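Local atomic coordinates of thiazoline oxidase/subtilisin-like protease (Prochloron didemni, PDB entry 4H6X), a protein that probably acts as a subtilisin-like serine protease in patellamide maturation, cleaving the precursor peptide and macrocyclising it by transamidation. Residues R304-K309 / K337-Q342. Residues are numbered along the deposited sequence; the frame is centred on the assembly and turned at random.
Sequences RTALLK and KVLFGQ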
ATOM      1  N   ARG A 304       5.179   3.336  14.118  1.00 25.24           N
ATOM      2  CA  ARG A 304       3.876   2.717  14.352  1.00 26.42           C
ATOM      3  C   ARG A 304       3.164   3.327  15.561  1.00 27.40           C
ATOM      4  O   ARG A 304       1.984   3.670  15.486  1.00 26.34           O
ATOM      5  CB  ARG A 304       4.018   1.192  14.525  1.00 27.25           C
ATOM      6  CG  ARG A 304       2.698   0.426  14.485  1.00 30.43           C
ATOM      7  CD  ARG A 304       2.899  -1.066  14.766  1.00 32.42           C
ATOM      8  NE  ARG A 304       3.069  -1.276  16.197  1.00 35.11           N
ATOM      9  CZ  ARG A 304       2.089  -1.580  17.047  1.00 37.58           C
ATOM     10  NH1 ARG A 304       0.842  -1.757  16.621  1.00 38.74           N
ATOM     11  NH2 ARG A 304       2.368  -1.709  18.335  1.00 39.61           N
ATOM     12  N   THR A 305       3.876   3.457  16.674  1.00 27.76           N
ATOM     13  CA  THR A 305       3.234   3.928  17.909  1.00 29.02           C
ATOM     14  C   THR A 305       2.902   5.420  17.816  1.00 27.71           C
ATOM     15  O   THR A 305       1.845   5.844  18.278  1.00 28.28           O
ATOM     16  CB  THR A 305       4.093   3.629  19.168  1.00 31.52           C
ATOM     17  OG1 THR A 305       5.442   4.041  18.937  1.00 35.69           O
ATOM     18  CG2 THR A 305       4.089   2.151  19.469  1.00 32.63           C
ATOM     19  N   ALA A 306       3.793   6.201  17.199  1.00 27.33           N
ATOM     20  CA  ALA A 306       3.535   7.627  16.957  1.00 28.19           C
ATOM     21  C   ALA A 306       2.252   7.846  16.167  1.00 29.74           C
ATOM     22  O   ALA A 306       1.464   8.732  16.514  1.00 29.15           O
ATOM     23  CB  ALA A 306       4.699   8.305  16.251  1.00 26.04           C
ATOM     24  N   LEU A 307       2.045   7.035  15.122  1.00 28.47           N
ATOM     25  CA  LEU A 307       0.820   7.084  14.332  1.00 28.45           C
ATOM     26  C   LEU A 307      -0.405   6.675  15.137  1.00 28.27           C
ATOM     27  O   LEU A 307      -1.444   7.347  15.079  1.00 28.45           O
ATOM     28  CB  LEU A 307       0.933   6.236  13.045  1.00 28.28           C
ATOM     29  CG  LEU A 307       1.900   6.747  11.976  1.00 28.29           C
ATOM     30  CD1 LEU A 307       2.166   5.680  10.918  1.00 27.19           C
ATOM     31  CD2 LEU A 307       1.389   8.049  11.359  1.00 28.09           C
ATOM     32  N   LEU A 308      -0.300   5.586  15.896  1.00 27.86           N
ATOM     33  CA  LEU A 308      -1.457   5.137  16.675  1.00 28.78           C
ATOM     34  C   LEU A 308      -1.811   6.084  17.836  1.00 29.34           C
ATOM     35  O   LEU A 308      -2.987   6.394  18.037  1.00 29.67           O
ATOM     36  CB  LEU A 308      -1.285   3.694  17.170  1.00 28.80           C
ATOM     37  CG  LEU A 308      -1.224   2.612  16.075  1.00 29.32           C
ATOM     38  CD1 LEU A 308      -0.718   1.313  16.680  1.00 28.05           C
ATOM     39  CD2 LEU A 308      -2.578   2.401  15.397  1.00 28.60           C
ATOM     40  N   LYS A 309      -0.797   6.535  18.575  1.00 28.80           N
ATOM     41  CA  LYS A 309      -0.996   7.417  19.737  1.00 32.26           C
ATOM     42  C   LYS A 309      -1.599   8.766  19.377  1.00 31.50           C
ATOM     43  O   LYS A 309      -2.325   9.351  20.172  1.00 30.22           O
ATOM     44  CB  LYS A 309       0.334   7.647  20.478  1.00 34.54           C
ATOM     45  CG  LYS A 309       0.783   6.453  21.311  1.00 39.48           C
ATOM     46  CD  LYS A 309      -0.235   6.103  22.393  1.00 43.03           C
ATOM     47  CE  LYS A 309       0.445   5.464  23.600  1.00 45.94           C
ATOM     48  NZ  LYS A 309      -0.538   5.073  24.648  1.00 47.33           N
ATOM     49  N   LYS A 337       5.243  15.573  15.436  1.00 34.26           N
ATOM     50  CA  LYS A 337       5.607  16.150  16.726  1.00 34.69           C
ATOM     51  C   LYS A 337       6.184  15.071  17.650  1.00 32.17           C
ATOM     52  O   LYS A 337       7.201  15.295  18.300  1.00 33.06           O
ATOM     53  CB  LYS A 337       4.404  16.851  17.359  1.00 36.61           C
ATOM     54  CG  LYS A 337       4.790  17.862  18.428  1.00 41.37           C
ATOM     55  CD  LYS A 337       4.002  19.157  18.279  1.00 46.66           C
ATOM     56  CE  LYS A 337       2.521  18.979  18.590  1.00 47.90           C
ATOM     57  NZ  LYS A 337       1.677  19.886  17.752  1.00 53.59           N
ATOM     58  N   VAL A 338       5.564  13.892  17.676  1.00 31.75           N
ATOM     59  CA  VAL A 338       6.049  12.790  18.520  1.00 29.83           C
ATOM     60  C   VAL A 338       7.428  12.313  18.069  1.00 30.28           C
ATOM     61  O   VAL A 338       8.308  12.087  18.889  1.00 30.67           O
ATOM     62  CB  VAL A 338       5.054  11.597  18.561  1.00 29.35           C
ATOM     63  CG1 VAL A 338       5.720  10.338  19.113  1.00 29.89           C
ATOM     64  CG2 VAL A 338       3.822  11.943  19.395  1.00 28.93           C
ATOM     65  N   LEU A 339       7.616  12.171  16.760  1.00 30.17           N
ATOM     66  CA  LEU A 339       8.831  11.569  16.236  1.00 31.31           C
ATOM     67  C   LEU A 339      10.015  12.521  16.216  1.00 32.85           C
ATOM     68  O   LEU A 339      11.130  12.108  16.481  1.00 33.78           O
ATOM     69  CB  LEU A 339       8.598  11.009  14.823  1.00 30.88           C
ATOM     70  CG  LEU A 339       7.765   9.730  14.735  1.00 30.17           C
ATOM     71  CD1 LEU A 339       7.228   9.519  13.323  1.00 29.70           C
ATOM     72  CD2 LEU A 339       8.587   8.537  15.216  1.00 28.48           C
ATOM     73  N   PHE A 340       9.764  13.788  15.897  1.00 35.01           N
ATOM     74  CA  PHE A 340      10.839  14.742  15.640  1.00 36.51           C
ATOM     75  C   PHE A 340      10.712  16.053  16.427  1.00 36.58           C
ATOM     76  O   PHE A 340      11.604  16.899  16.364  1.00 38.59           O
ATOM     77  CB  PHE A 340      10.933  15.044  14.137  1.00 37.72           C
ATOM     78  CG  PHE A 340      10.832  13.826  13.259  1.00 37.98           C
ATOM     79  CD1 PHE A 340      11.906  12.949  13.130  1.00 39.68           C
ATOM     80  CD2 PHE A 340       9.657  13.551  12.567  1.00 37.20           C
ATOM     81  CE1 PHE A 340      11.807  11.820  12.322  1.00 39.71           C
ATOM     82  CE2 PHE A 340       9.549  12.427  11.761  1.00 36.74           C
ATOM     83  CZ  PHE A 340      10.624  11.560  11.639  1.00 39.63           C
ATOM     84  N   GLY A 341       9.615  16.217  17.162  1.00 35.73           N
ATOM     85  CA  GLY A 341       9.370  17.452  17.918  1.00 36.17           C
ATOM     86  C   GLY A 341       9.379  17.199  19.414  1.00 37.86           C
ATOM     87  O   GLY A 341      10.140  16.367  19.908  1.00 37.85           O
ATOM     88  N   GLN A 342       8.525  17.922  20.133  1.00 39.97           N
ATOM     89  CA  GLN A 342       8.424  17.802  21.586  1.00 41.43           C
ATOM     90  C   GLN A 342       6.974  17.512  21.922  1.00 37.39           C
ATOM     91  O   GLN A 342       6.199  18.438  22.139  1.00 38.76           O
ATOM     92  CB  GLN A 342       8.894  19.091  22.294  1.00 44.48           C
ATOM     93  CG  GLN A 342      10.359  19.466  22.072  1.00 48.57           C
ATOM     94  CD  GLN A 342      11.332  18.408  22.564  1.00 53.34           C
ATOM     95  OE1 GLN A 342      11.195  17.884  23.675  1.00 58.34           O
ATOM     96  NE2 GLN A 342      12.322  18.084  21.736  1.00 54.17           N
TER
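The helical turns carrying A306 and V338 approach until their CA atoms are 6.0 Å apart, a spacing that illustrates how one small residue allows two helices to come close. No hydrogen bond spans 304-309 and 337-342; the meeting is wholly apolar and rests on a single methyl. A306 CB points at the other helix and fits between two consecutive branched side chains. V338 presents one branch, CG1, which comes within 3.7 Å of A306 CB; it lies anti to the backbone N (chi1 165°), while CG2 is turned beside that N. From the neighbouring position, L339 brings its branch point, CG, to 3.7 Å from A306 CB, and its methyls CD1 and CD2 lie slightly farther off, 4.1 and 4.0 Å from that same A306 CB. L339 also touches L287 of helix 273-293, which L307 meets from the first helix, so both helices share this third one as a neighbour. Just beyond the contact helix 332-340 ends, with G341 N bonded to K337 O at 2.8 Å. The arrangement is a small apolar helix-helix contact, with an alanine at the closest approach, joining the last two helices of the subtilisin-like fold, 300-309 and 332-340, beside helix 273-293.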